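Long-range contacts in iron binding protein FbpA (Mannheimia haemolytica, PDB 1Q35), which binds ferric iron and, as a periplasmic solute-binding protein, probably delivers it to an iron-uptake transporter: residues E16-N21 against Q259-E264; E81-A86 against P270-I275; V104-K109 against D180-I185; R172-G177 against V311-F316. All coordinates share one frame; numbering follows the deposited sequence. Where two conformers were deposited one is given.

In the fold
The four contacts show how the chemistry of a contact changes with its burial in a two-lobed binding protein. Contact 3 is fully buried and purely apolar, fastening helix 178-187 onto strand 96-108. Contact 1, partly buried, is again apolar and pairs helices 16-26 and 256-266. Contact 2 adjoins helix 256-266, where Gln259 accepts a bond from the backbone N of Lys272; across its own segments it relies on one lysine ammonium bond, water and proline packing. Contact 4, at the surface, joins two loops through a lysine and two aromatic rings; it touches contact 3 through Arg172 and Gln181. Contacts 1 and 2 lie across the chain's centre from contact 4.

Contact 1 of 4, residues E16-N21 against Q259-E264; sequences EPMLKN and QGLYAE
A Met-aromatic contact lies at the heart of this helix pair, where Met18 of helix 16-26 is laid over the ring of Tyr262 from helix 256-266. The two short segments run nearly antiparallel, at 157°, with their axes 9.8 Å apart. Met18 CG sits over one face of the ring, 4.2 Å from the Tyr262 ring centroid and close to the ring normal. The sulfur takes a more oblique place, with Met18 SD 4.0 Å from Tyr262 CE2. A bend at chi2 (89°) turns the thioether along the ring, and its methyl then fits between two residues: Met18 CE is 3.8 Å from Tyr262 CD2 and 3.7 Å from Leu261 O. Leu261 reaches back the other way, its CD1 3.7 Å from Asn21 ND2. That amide is held by its own helix, for Asn21 ND2 donates a nearly straight 2.8 Å bond to Pro17 O. The same oxygen receives Asn21 N from the opposite face of its carbonyl plane, so two donors grip it. Leu253 of helix 243-254 touches both Met18 and Tyr262. Such apolar packing of nearly antiparallel helices is found here in the helical layer of an alpha/beta lobe of the periplasmic binding protein fold.

Contact 2 of 4, residues E81-A86 against P270-I275; sequences EKNIPA and PVKEGI
The end of a helix meets a turn-forming loop here: helix 78-83 finishes at Asn83, and the type II beta turn from Lys272 to Ile275 lies against it. Lys272 carries the polar part. With CG anti to the backbone N (chi1 -175°), its chain runs extended past Asn83 and bends only at the last torsion, which brings Lys272 NZ 3.0 Å from Asn83 OD1. The ammonium approaches from above the amide's carbonyl plane, 45° out of it. The other end of that amide is also engaged, Asn83 ND2 bonding to Ser254 OG, and this pair of bonds would restrict its rotation. Lys82 NZ stands 4.3 Å from Lys272 NZ, a proximity of like charges that the amide oxygen may partly offset. Closer to the backbone, Lys272 CA makes a CA-H...O contact of 3.4 Å with Asn83 O. A water lies 2.7 Å from Asn83 O and accepts a 3.0 Å bond from Glu273 N, bridging the two main chains. Pro85 CD lies 3.0 Å from Val271 O, while apolar packing comes from Pro85 CD against Val271 CB (4.3 Å) and Ile84 CG1 against Val271 CG2 (4.1 Å). The loop packs against helix 256-266: Val271 and Pro270 touch its Gln259, which also accepts a bond from Lys272 N, while the loop itself leads from strand 269-270 toward helix 279-283.

Contact 3 of 4, residues V104-K109 against D180-I185; sequences VIYTSK and DQVKAI
Tyr106 packs against two residues of helix 180-185, and its side chain can be followed outward from strand 104-108. Its CB meets a methyl from each, Ile185 CD1 at 3.9 Å from Tyr106 CB and Val182 CG2 slightly farther off. At the start of the ring, Tyr106 CG is 3.8 Å from Val182 CG2; the approach tightens at the next atom, where Tyr106 CD1 lies 3.6 Å from the same methyl, and relaxes again at CE1. Val182 CG2 thus makes an off-centre CH-pi contact, 30° from the ring normal, while Val104 CG2 of the strand itself covers part of one face. The tip goes elsewhere: Tyr106 OH is hydrogen-bonded to Asn196 O. The Tyr106 side chain is about 5 Å from that of Tyr199, an iron-binding residue, so this packing belongs to the scaffold next to the metal site. The CG2 branch of Ile185, anti to the backbone N while CG1 is beside it (chi1 -69°), presses on the strand backbone, 3.5 Å from Ser108 CA, and Ile185 CD1 comes within 3.7 Å of Tyr106 O. Helix and strand segments run almost parallel, 19° apart, with axes separated by 8.7 Å. Strand 96-108 pairs antiparallel with strands 192-196 and 216-219, and helix 178-187 packs on this sheet, aligned nearly with the strands, Ile185 touching Ser193 of strand 192-196 and Val182 touching Ala216 of strand 216-219.

Contact 4 of 4, residues R172-G177 against V311-F316; sequences RKPQGG and VKFDDF
This is a surface contact between two loops, in which Phe316 and Lys173 pack side by side where the link from helix 141-168 to helix 178-187 meets the segment following helix 301-311. The Phe316 ring lies flat against the peptide joining Arg172 to Lys173: Lys173 N is over the centre of one face, 3.4 Å above its plane, and Phe316 CE1 is 3.4 Å from Arg172 C. The lysine side chain slides past the phenylalanine in the opposite direction, with Lys173 CB 3.6 Å from Phe316 CB. Its bend at chi4 (63°) brings Lys173 NZ to Asp314 O at 2.6 Å, from above the carbonyl plane. The same ammonium bonds to a water, 2.8 Å from Lys173 NZ, that also receives Phe316 N. Pro174 CG rests 4.0 Å from Phe313 CE2 and 3.6 Å from Asp314 OD1. The Asp314 carboxylate is bonded to Ser137 OG and Gly138 N; Asp314 itself lies within the type I beta turn from Lys312 to Asp315, just after the Schellman motif that ends helix 301-311. With the carboxylates of Asp314 and Asp315 beyond salt-bridge range of Lys173 NZ, the loops are probably joined by hydrogen bonding and packing rather than by ion pairing.

Contact 1 of 4, residues E16-N21 against Q259-E264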
loop_
_atom_site.group_PDB
_atom_site.type_symbol
_atom_site.label_atom_id
_atom_site.label_comp_id
_atom_site.label_asym_id
_atom_site.label_seq_id
_atom_site.Cartn_x
_atom_site.Cartn_y
_atom_site.Cartn_z
ATOM N N GLU A 16 12.509 -8.190 4.743
ATOM C CA GLU A 16 13.730 -8.933 5.053
ATOM C C GLU A 16 13.657 -10.423 4.707
ATOM O O GLU A 16 14.624 -10.948 4.168
ATOM C CB GLU A 16 14.130 -8.737 6.521
ATOM C CG GLU A 16 15.520 -9.236 6.885
ATOM C CD GLU A 16 15.855 -8.961 8.335
ATOM O OE1 GLU A 16 15.895 -9.928 9.126
ATOM O OE2 GLU A 16 16.069 -7.779 8.683
ATOM N N PRO A 17 12.560 -11.127 5.004
ATOM C CA PRO A 17 12.485 -12.552 4.642
ATOM C C PRO A 17 12.705 -12.809 3.149
ATOM O O PRO A 17 13.412 -13.746 2.778
ATOM C CB PRO A 17 11.068 -12.950 5.069
ATOM C CG PRO A 17 10.727 -11.995 6.151
ATOM C CD PRO A 17 11.348 -10.688 5.729
ATOM N N MET A 18 12.117 -11.967 2.305
ATOM C CA MET A 18 12.265 -12.113 0.861
ATOM C C MET A 18 13.700 -11.845 0.419
ATOM O O MET A 18 14.234 -12.566 -0.426
ATOM C CB MET A 18 11.319 -11.172 0.110
ATOM C CG MET A 18 9.841 -11.427 0.374
ATOM S SD MET A 18 9.241 -10.489 1.782
ATOM C CE MET A 18 7.740 -11.348 2.150
ATOM N N LEU A 19 14.313 -10.813 0.988
ATOM C CA LEU A 19 15.671 -10.426 0.608
ATOM C C LEU A 19 16.710 -11.429 1.102
ATOM O O LEU A 19 17.683 -11.698 0.407
ATOM C CB LEU A 19 15.998 -9.025 1.122
ATOM C CG LEU A 19 15.094 -7.921 0.563
ATOM C CD1 LEU A 19 15.420 -6.595 1.211
ATOM C CD2 LEU A 19 15.203 -7.821 -0.959
ATOM N N LYS A 20 16.498 -11.993 2.288
ATOM C CA LYS A 20 17.404 -13.001 2.839
ATOM C C LYS A 20 17.358 -14.276 2.007
ATOM O O LYS A 20 18.391 -14.901 1.776
ATOM C CB LYS A 20 17.042 -13.321 4.291
ATOM C CG LYS A 20 17.353 -12.201 5.264
ATOM C CD LYS A 20 18.807 -12.226 5.718
ATOM C CE LYS A 20 19.003 -11.515 7.048
ATOM N NZ LYS A 20 19.157 -10.052 6.882
ATOM N N ASN A 21 16.168 -14.658 1.554
ATOM C CA ASN A 21 16.015 -15.813 0.675
ATOM C C ASN A 21 16.659 -15.570 -0.688
ATOM O O ASN A 21 17.242 -16.482 -1.269
ATOM C CB ASN A 21 14.539 -16.193 0.516
ATOM C CG ASN A 21 14.055 -17.100 1.630
ATOM O OD1 ASN A 21 14.220 -18.319 1.569
ATOM N ND2 ASN A 21 13.465 -16.507 2.662
ATOM N N GLN A 259 6.876 -14.901 -4.253
ATOM C CA GLN A 259 5.452 -14.580 -4.270
ATOM C C GLN A 259 4.699 -15.373 -3.193
ATOM O O GLN A 259 3.774 -14.852 -2.553
ATOM C CB GLN A 259 4.862 -14.824 -5.658
ATOM C CG GLN A 259 5.330 -13.807 -6.699
ATOM C CD GLN A 259 4.636 -12.465 -6.562
ATOM O OE1 GLN A 259 3.420 -12.379 -6.710
ATOM N NE2 GLN A 259 5.404 -11.414 -6.282
ATOM N N GLY A 260 5.114 -16.617 -2.972
ATOM C CA GLY A 260 4.599 -17.422 -1.881
ATOM C C GLY A 260 4.916 -16.831 -0.521
ATOM O O GLY A 260 4.082 -16.879 0.377
ATOM N N LEU A 261 6.114 -16.280 -0.359
ATOM C CA LEU A 261 6.482 -15.597 0.877
ATOM C C LEU A 261 5.629 -14.342 1.102
ATOM O O LEU A 261 5.186 -14.080 2.212
ATOM C CB LEU A 261 7.968 -15.220 0.879
ATOM C CG LEU A 261 8.984 -16.363 0.856
ATOM C CD1 LEU A 261 10.396 -15.796 0.764
ATOM C CD2 LEU A 261 8.844 -17.265 2.073
ATOM N N TYR A 262 5.409 -13.557 0.056
ATOM C CA TYR A 262 4.532 -12.399 0.164
ATOM C C TYR A 262 3.131 -12.836 0.625
ATOM O O TYR A 262 2.502 -12.164 1.444
ATOM C CB TYR A 262 4.443 -11.678 -1.175
ATOM C CG TYR A 262 5.582 -10.737 -1.515
ATOM C CD1 TYR A 262 6.287 -10.876 -2.706
ATOM C CD2 TYR A 262 5.911 -9.677 -0.682
ATOM C CE1 TYR A 262 7.293 -9.991 -3.048
ATOM C CE2 TYR A 262 6.923 -8.783 -1.013
ATOM C CZ TYR A 262 7.612 -8.950 -2.204
ATOM O OH TYR A 262 8.603 -8.069 -2.572
ATOM N N ALA A 263 2.651 -13.964 0.115
ATOM C CA ALA A 263 1.329 -14.466 0.489
ATOM C C ALA A 263 1.301 -14.945 1.939
ATOM O O ALA A 263 0.444 -14.533 2.716
ATOM C CB ALA A 263 0.910 -15.594 -0.436
ATOM N N GLU A 264 2.259 -15.792 2.301
ATOM C CA GLU A 264 2.190 -16.536 3.558
ATOM C C GLU A 264 2.723 -15.759 4.742
ATOM O O GLU A 264 2.198 -15.882 5.848
ATOM C CB GLU A 264 2.956 -17.856 3.443
ATOM C CG GLU A 264 2.356 -18.835 2.448
ATOM C CD GLU A 264 0.978 -19.337 2.845
ATOM O OE1 GLU A 264 0.212 -19.710 1.937
ATOM O OE2 GLU A 264 0.661 -19.365 4.052
#

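Contact 2 of 4, residues E81-A86 against P270-I275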
loop_
_atom_site.group_PDB
_atom_site.type_symbol
_atom_site.label_atom_id
_atom_site.label_comp_id
_atom_site.label_asym_id
_atom_site.label_seq_id
_atom_site.Cartn_x
_atom_site.Cartn_y
_atom_site.Cartn_z
ATOM N N GLU A 81 7.828 -10.614 -17.582
ATOM C CA GLU A 81 6.692 -10.707 -18.489
ATOM C C GLU A 81 5.800 -11.903 -18.155
ATOM O O GLU A 81 4.576 -11.792 -18.166
ATOM C CB GLU A 81 7.186 -10.820 -19.933
ATOM C CG GLU A 81 6.078 -10.864 -20.970
ATOM C CD GLU A 81 6.614 -10.883 -22.386
ATOM O OE1 GLU A 81 6.369 -9.908 -23.126
ATOM O OE2 GLU A 81 7.279 -11.874 -22.753
ATOM N N LYS A 82 6.429 -13.036 -17.857
ATOM C CA LYS A 82 5.729 -14.279 -17.557
ATOM C C LYS A 82 5.070 -14.235 -16.180
ATOM O O LYS A 82 3.945 -14.709 -16.004
ATOM C CB LYS A 82 6.711 -15.454 -17.608
ATOM C CG LYS A 82 6.069 -16.830 -17.456
ATOM C CD LYS A 82 7.118 -17.935 -17.420
ATOM C CE LYS A 82 6.523 -19.269 -16.982
ATOM N NZ LYS A 82 6.777 -19.550 -15.544
ATOM N N ASN A 83 5.773 -13.653 -15.214
ATOM C CA ASN A 83 5.367 -13.720 -13.809
ATOM C C ASN A 83 4.359 -12.652 -13.403
ATOM O O ASN A 83 3.467 -12.924 -12.603
ATOM C CB ASN A 83 6.593 -13.630 -12.899
ATOM C CG ASN A 83 7.420 -14.902 -12.900
ATOM O OD1 ASN A 83 6.955 -15.964 -13.322
ATOM N ND2 ASN A 83 8.651 -14.805 -12.419
ATOM N N ILE A 84 4.504 -11.445 -13.939
ATOM C CA ILE A 84 3.670 -10.312 -13.541
ATOM C C ILE A 84 2.637 -10.024 -14.629
ATOM O O ILE A 84 3.013 -9.679 -15.751
ATOM C CB ILE A 84 4.534 -9.052 -13.286
ATOM C CG1 ILE A 84 5.635 -9.352 -12.260
ATOM C CG2 ILE A 84 3.642 -7.888 -12.832
ATOM C CD1 ILE A 84 6.608 -8.204 -12.023
ATOM N N PRO A 85 1.346 -10.172 -14.331
ATOM C CA PRO A 85 0.308 -9.814 -15.300
ATOM C C PRO A 85 0.469 -8.374 -15.768
ATOM O O PRO A 85 0.914 -7.525 -14.994
ATOM C CB PRO A 85 -0.989 -9.990 -14.505
ATOM C CG PRO A 85 -0.658 -10.972 -13.456
ATOM C CD PRO A 85 0.768 -10.701 -13.082
ATOM N N ALA A 86 0.113 -8.108 -17.022
ATOM C CA ALA A 86 0.334 -6.800 -17.636
ATOM C C ALA A 86 -0.301 -5.643 -16.864
ATOM O O ALA A 86 0.233 -4.539 -16.853
ATOM C CB ALA A 86 -0.166 -6.807 -19.081
ATOM N N PRO A 270 -0.467 -11.931 -3.941
ATOM C CA PRO A 270 0.569 -12.017 -4.978
ATOM C C PRO A 270 0.068 -11.455 -6.298
ATOM O O PRO A 270 -1.121 -11.546 -6.587
ATOM C CB PRO A 270 0.823 -13.523 -5.117
ATOM C CG PRO A 270 0.296 -14.129 -3.895
ATOM C CD PRO A 270 -0.813 -13.255 -3.397
ATOM N N VAL A 271 0.960 -10.866 -7.090
ATOM C CA VAL A 271 0.616 -10.543 -8.479
ATOM C C VAL A 271 0.697 -11.776 -9.386
ATOM O O VAL A 271 -0.006 -11.854 -10.391
ATOM C CB VAL A 271 1.480 -9.400 -9.076
ATOM C CG1 VAL A 271 1.252 -8.101 -8.310
ATOM C CG2 VAL A 271 2.964 -9.762 -9.125
ATOM N N LYS A 272 1.544 -12.738 -9.032
ATOM C CA LYS A 272 1.767 -13.905 -9.887
ATOM C C LYS A 272 0.578 -14.856 -9.811
ATOM O O LYS A 272 0.164 -15.261 -8.726
ATOM C CB LYS A 272 3.052 -14.631 -9.490
ATOM C CG LYS A 272 3.417 -15.797 -10.410
ATOM C CD LYS A 272 4.799 -16.335 -10.095
ATOM C CE LYS A 272 5.048 -17.698 -10.732
ATOM N NZ LYS A 272 4.749 -17.717 -12.186
ATOM N N GLU A 273 0.027 -15.200 -10.971
ATOM C CA GLU A 273 -1.104 -16.118 -11.053
ATOM C C GLU A 273 -0.697 -17.521 -10.615
ATOM O O GLU A 273 0.426 -17.960 -10.857
ATOM C CB GLU A 273 -1.662 -16.154 -12.478
ATOM C CG GLU A 273 -2.313 -14.853 -12.909
ATOM C CD GLU A 273 -2.948 -14.949 -14.281
ATOM O OE1 GLU A 273 -4.130 -15.351 -14.363
ATOM O OE2 GLU A 273 -2.263 -14.625 -15.274
ATOM N N GLY A 274 -1.619 -18.208 -9.947
ATOM C CA GLY A 274 -1.381 -19.562 -9.477
ATOM C C GLY A 274 -0.762 -19.647 -8.095
ATOM O O GLY A 274 -0.584 -20.744 -7.571
ATOM N N ILE A 275 -0.418 -18.503 -7.504
ATOM C CA ILE A 275 0.090 -18.465 -6.137
ATOM C C ILE A 275 -1.075 -18.160 -5.205
ATOM O O ILE A 275 -1.669 -17.085 -5.284
ATOM C CB ILE A 275 1.191 -17.390 -5.978
ATOM C CG1 ILE A 275 2.304 -17.572 -7.021
ATOM C CG2 ILE A 275 1.775 -17.435 -4.569
ATOM C CD1 ILE A 275 3.035 -18.907 -6.951
HETATM O O HOH W 1 1.547 -14.587 -13.468
HETATM O O HOH W 2 0.643 -13.759 -15.861
#

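Contact 3 of 4, residues V104-K109 against D180-I185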
loop_
_atom_site.group_PDB
_atom_site.type_symbol
_atom_site.label_atom_id
_atom_site.label_comp_id
_atom_site.label_asym_id
_atom_site.label_seq_id
_atom_site.Cartn_x
_atom_site.Cartn_y
_atom_site.Cartn_z
ATOM N N VAL A 104 -8.974 -1.253 3.358
ATOM C CA VAL A 104 -10.256 -1.745 3.838
ATOM C C VAL A 104 -10.808 -0.891 4.975
ATOM O O VAL A 104 -10.159 0.050 5.431
ATOM C CB VAL A 104 -10.125 -3.220 4.287
ATOM C CG1 VAL A 104 -9.637 -4.080 3.125
ATOM C CG2 VAL A 104 -9.192 -3.371 5.483
ATOM N N ILE A 105 -12.022 -1.225 5.401
ATOM C CA ILE A 105 -12.631 -0.629 6.579
ATOM C C ILE A 105 -12.725 -1.701 7.653
ATOM O O ILE A 105 -13.363 -2.735 7.457
ATOM C CB ILE A 105 -14.027 -0.049 6.274
ATOM C CG1 ILE A 105 -13.923 1.034 5.198
ATOM C CG2 ILE A 105 -14.656 0.510 7.555
ATOM C CD1 ILE A 105 -15.248 1.562 4.716
ATOM N N TYR A 106 -12.044 -1.466 8.770
ATOM C CA TYR A 106 -12.159 -2.326 9.945
ATOM C C TYR A 106 -13.285 -1.818 10.826
ATOM O O TYR A 106 -13.449 -0.613 10.981
ATOM C CB TYR A 106 -10.839 -2.337 10.720
ATOM C CG TYR A 106 -9.714 -2.966 9.936
ATOM C CD1 TYR A 106 -8.660 -2.207 9.429
ATOM C CD2 TYR A 106 -9.718 -4.321 9.677
ATOM C CE1 TYR A 106 -7.640 -2.802 8.698
ATOM C CE2 TYR A 106 -8.705 -4.921 8.939
ATOM C CZ TYR A 106 -7.672 -4.162 8.454
ATOM O OH TYR A 106 -6.691 -4.799 7.728
ATOM N N THR A 107 -14.069 -2.732 11.392
ATOM C CA THR A 107 -15.143 -2.344 12.303
ATOM C C THR A 107 -15.043 -3.094 13.617
ATOM O O THR A 107 -14.489 -4.183 13.691
ATOM C CB THR A 107 -16.522 -2.610 11.692
ATOM O OG1 THR A 107 -16.607 -3.978 11.265
ATOM C CG2 THR A 107 -16.768 -1.750 10.451
ATOM N N SER A 108 -15.605 -2.495 14.658
ATOM C CA SER A 108 -15.688 -3.146 15.955
ATOM C C SER A 108 -16.567 -4.385 15.836
ATOM O O SER A 108 -17.701 -4.298 15.390
ATOM C CB SER A 108 -16.295 -2.193 16.979
ATOM O OG SER A 108 -16.617 -2.872 18.180
ATOM N N LYS A 109 -16.045 -5.535 16.241
ATOM C CA LYS A 109 -16.833 -6.760 16.287
ATOM C C LYS A 109 -18.095 -6.571 17.135
ATOM O O LYS A 109 -19.190 -6.908 16.695
ATOM C CB LYS A 109 -15.982 -7.905 16.845
ATOM C CG LYS A 109 -16.683 -9.253 16.899
ATOM C CD LYS A 109 -15.820 -10.318 17.572
ATOM C CE LYS A 109 -16.561 -11.644 17.675
ATOM N NZ LYS A 109 -15.892 -12.601 18.598
ATOM N N ASP A 180 -2.411 0.649 14.566
ATOM C CA ASP A 180 -2.780 1.432 15.737
ATOM C C ASP A 180 -4.267 1.776 15.759
ATOM O O ASP A 180 -4.860 1.874 16.833
ATOM C CB ASP A 180 -1.998 2.749 15.791
ATOM C CG ASP A 180 -0.550 2.564 16.173
ATOM O OD1 ASP A 180 -0.252 1.695 17.014
ATOM O OD2 ASP A 180 0.358 3.265 15.687
ATOM N N GLN A 181 -4.882 1.963 14.592
ATOM C CA GLN A 181 -6.309 2.277 14.558
ATOM C C GLN A 181 -7.134 1.079 15.003
ATOM O O GLN A 181 -8.193 1.245 15.614
ATOM C CB GLN A 181 -6.793 2.731 13.175
ATOM C CG GLN A 181 -5.878 3.666 12.407
ATOM C CD GLN A 181 -5.480 4.892 13.198
ATOM O OE1 GLN A 181 -6.329 5.572 13.763
ATOM N NE2 GLN A 181 -4.187 5.184 13.224
ATOM N N VAL A 182 -6.669 -0.121 14.676
ATOM C CA VAL A 182 -7.351 -1.346 15.091
ATOM C C VAL A 182 -7.153 -1.601 16.596
ATOM O O VAL A 182 -8.064 -2.075 17.275
ATOM C CB VAL A 182 -6.937 -2.553 14.221
ATOM C CG1 VAL A 182 -7.680 -3.802 14.661
ATOM C CG2 VAL A 182 -7.216 -2.243 12.739
ATOM N N LYS A 183 -5.987 -1.258 17.135
ATOM C CA LYS A 183 -5.805 -1.250 18.586
ATOM C C LYS A 183 -6.840 -0.337 19.235
ATOM O O LYS A 183 -7.413 -0.677 20.270
ATOM C CB LYS A 183 -4.393 -0.781 18.944
ATOM C CG LYS A 183 -4.061 -0.848 20.433
ATOM C CD LYS A 183 -2.674 -0.297 20.721
ATOM C CE LYS A 183 -2.213 -0.628 22.133
ATOM N NZ LYS A 183 -1.037 0.193 22.540
ATOM N N ALA A 184 -7.085 0.817 18.626
ATOM C CA ALA A 184 -8.050 1.769 19.156
ATOM C C ALA A 184 -9.472 1.212 19.098
ATOM O O ALA A 184 -10.266 1.482 19.988
ATOM C CB ALA A 184 -7.954 3.093 18.418
ATOM N N ILE A 185 -9.800 0.435 18.065
ATOM C CA ILE A 185 -11.084 -0.263 18.014
ATOM C C ILE A 185 -11.184 -1.232 19.196
ATOM O O ILE A 185 -12.198 -1.278 19.902
ATOM C CB ILE A 185 -11.269 -1.015 16.668
ATOM C CG1 ILE A 185 -11.440 -0.018 15.513
ATOM C CG2 ILE A 185 -12.474 -1.952 16.759
ATOM C CD1 ILE A 185 -11.470 -0.658 14.129
#

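Contact 4 of 4, residues R172-G177 against V311-F316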
loop_
_atom_site.group_PDB
_atom_site.type_symbol
_atom_site.label_atom_id
_atom_site.label_comp_id
_atom_site.label_asym_id
_atom_site.label_seq_id
_atom_site.Cartn_x
_atom_site.Cartn_y
_atom_site.Cartn_z
ATOM N N ARG A 172 -10.572 10.811 17.359
ATOM C CA ARG A 172 -9.345 11.365 17.906
ATOM C C ARG A 172 -8.515 11.971 16.778
ATOM O O ARG A 172 -8.729 11.679 15.593
ATOM C CB ARG A 172 -8.537 10.273 18.610
ATOM C CG ARG A 172 -7.951 9.228 17.674
ATOM C CD ARG A 172 -7.217 8.112 18.388
ATOM N NE ARG A 172 -6.586 7.196 17.443
ATOM C CZ ARG A 172 -5.791 6.193 17.790
ATOM N NH1 ARG A 172 -5.533 5.948 19.067
ATOM N NH2 ARG A 172 -5.264 5.420 16.856
ATOM N N LYS A 173 -7.552 12.799 17.151
ATOM C CA LYS A 173 -6.600 13.362 16.207
ATOM C C LYS A 173 -5.889 12.234 15.458
ATOM O O LYS A 173 -5.440 11.271 16.082
ATOM C CB LYS A 173 -5.576 14.206 16.969
ATOM C CG LYS A 173 -4.583 14.929 16.092
ATOM C CD LYS A 173 -3.733 15.892 16.912
ATOM C CE LYS A 173 -2.516 16.360 16.137
ATOM N NZ LYS A 173 -2.880 17.130 14.920
ATOM N N PRO A 174 -5.787 12.319 14.128
ATOM C CA PRO A 174 -5.030 11.310 13.380
ATOM C C PRO A 174 -3.637 11.082 13.962
ATOM O O PRO A 174 -2.888 12.029 14.199
ATOM C CB PRO A 174 -4.975 11.897 11.967
ATOM C CG PRO A 174 -6.227 12.658 11.858
ATOM C CD PRO A 174 -6.405 13.303 13.219
ATOM N N GLN A 175 -3.314 9.818 14.194
ATOM C CA GLN A 175 -2.071 9.430 14.851
ATOM C C GLN A 175 -1.772 7.961 14.567
ATOM O O GLN A 175 -2.676 7.175 14.260
ATOM C CB GLN A 175 -2.189 9.635 16.362
ATOM C CG GLN A 175 -3.281 8.789 16.996
ATOM C CD GLN A 175 -3.578 9.200 18.411
ATOM O OE1 GLN A 175 -3.049 8.608 19.352
ATOM N NE2 GLN A 175 -4.420 10.212 18.574
ATOM N N GLY A 176 -0.507 7.585 14.672
ATOM C CA GLY A 176 -0.108 6.202 14.517
ATOM C C GLY A 176 -0.234 5.709 13.086
ATOM O O GLY A 176 -0.438 6.499 12.160
ATOM N N GLY A 177 -0.095 4.401 12.909
ATOM C CA GLY A 177 -0.252 3.757 11.619
ATOM C C GLY A 177 -1.558 2.987 11.532
ATOM O O GLY A 177 -2.477 3.186 12.331
ATOM N N VAL A 311 -8.629 21.117 3.910
ATOM C CA VAL A 311 -9.539 20.777 5.005
ATOM C C VAL A 311 -8.814 20.689 6.350
ATOM O O VAL A 311 -9.460 20.531 7.383
ATOM C CB VAL A 311 -10.338 19.468 4.730
ATOM C CG1 VAL A 311 -11.037 19.537 3.378
ATOM C CG2 VAL A 311 -9.461 18.236 4.826
ATOM N N LYS A 312 -7.489 20.792 6.331
ATOM C CA LYS A 312 -6.661 20.683 7.533
ATOM C C LYS A 312 -7.053 19.415 8.285
ATOM O O LYS A 312 -7.424 19.437 9.465
ATOM C CB LYS A 312 -6.765 21.944 8.405
ATOM C CG LYS A 312 -6.217 23.203 7.729
ATOM C CD LYS A 312 -4.704 23.142 7.537
ATOM C CE LYS A 312 -4.136 24.442 6.981
ATOM N NZ LYS A 312 -4.177 24.491 5.491
ATOM N N PHE A 313 -6.956 18.300 7.565
ATOM C CA PHE A 313 -7.498 17.023 8.008
ATOM C C PHE A 313 -6.986 16.583 9.373
ATOM O O PHE A 313 -7.735 15.995 10.154
ATOM C CB PHE A 313 -7.197 15.928 6.973
ATOM C CG PHE A 313 -7.931 14.647 7.230
ATOM C CD1 PHE A 313 -9.210 14.453 6.731
ATOM C CD2 PHE A 313 -7.360 13.653 7.996
ATOM C CE1 PHE A 313 -9.886 13.287 6.981
ATOM C CE2 PHE A 313 -8.036 12.487 8.252
ATOM C CZ PHE A 313 -9.297 12.300 7.735
ATOM N N ASP A 314 -5.711 16.834 9.636
ATOM C CA ASP A 314 -5.071 16.346 10.856
ATOM C C ASP A 314 -5.242 17.259 12.069
ATOM O O ASP A 314 -4.856 16.889 13.176
ATOM C CB ASP A 314 -3.583 16.127 10.613
ATOM C CG ASP A 314 -3.294 14.978 9.666
ATOM O OD1 ASP A 314 -4.215 14.196 9.316
ATOM O OD2 ASP A 314 -2.145 14.776 9.233
ATOM N N ASP A 315 -5.804 18.444 11.869
ATOM C CA ASP A 315 -6.020 19.381 12.969
ATOM C C ASP A 315 -7.271 18.988 13.758
ATOM O O ASP A 315 -8.365 18.901 13.201
ATOM C CB ASP A 315 -6.157 20.798 12.423
ATOM C CG ASP A 315 -6.272 21.831 13.518
ATOM O OD1 ASP A 315 -5.238 22.425 13.892
ATOM O OD2 ASP A 315 -7.357 22.110 14.057
ATOM N N PHE A 316 -7.104 18.777 15.064
ATOM C CA PHE A 316 -8.179 18.305 15.936
ATOM C C PHE A 316 -8.563 19.373 16.973
ATOM O O PHE A 316 -9.169 19.063 18.000
ATOM C CB PHE A 316 -7.725 17.015 16.634
ATOM C CG PHE A 316 -8.853 16.140 17.114
ATOM C CD1 PHE A 316 -9.636 15.431 16.213
ATOM C CD2 PHE A 316 -9.119 16.011 18.475
ATOM C CE1 PHE A 316 -10.670 14.622 16.655
ATOM C CE2 PHE A 316 -10.158 15.202 18.922
ATOM C CZ PHE A 316 -10.931 14.505 18.013
HETATM O O HOH W 3 -4.086 19.265 16.197
#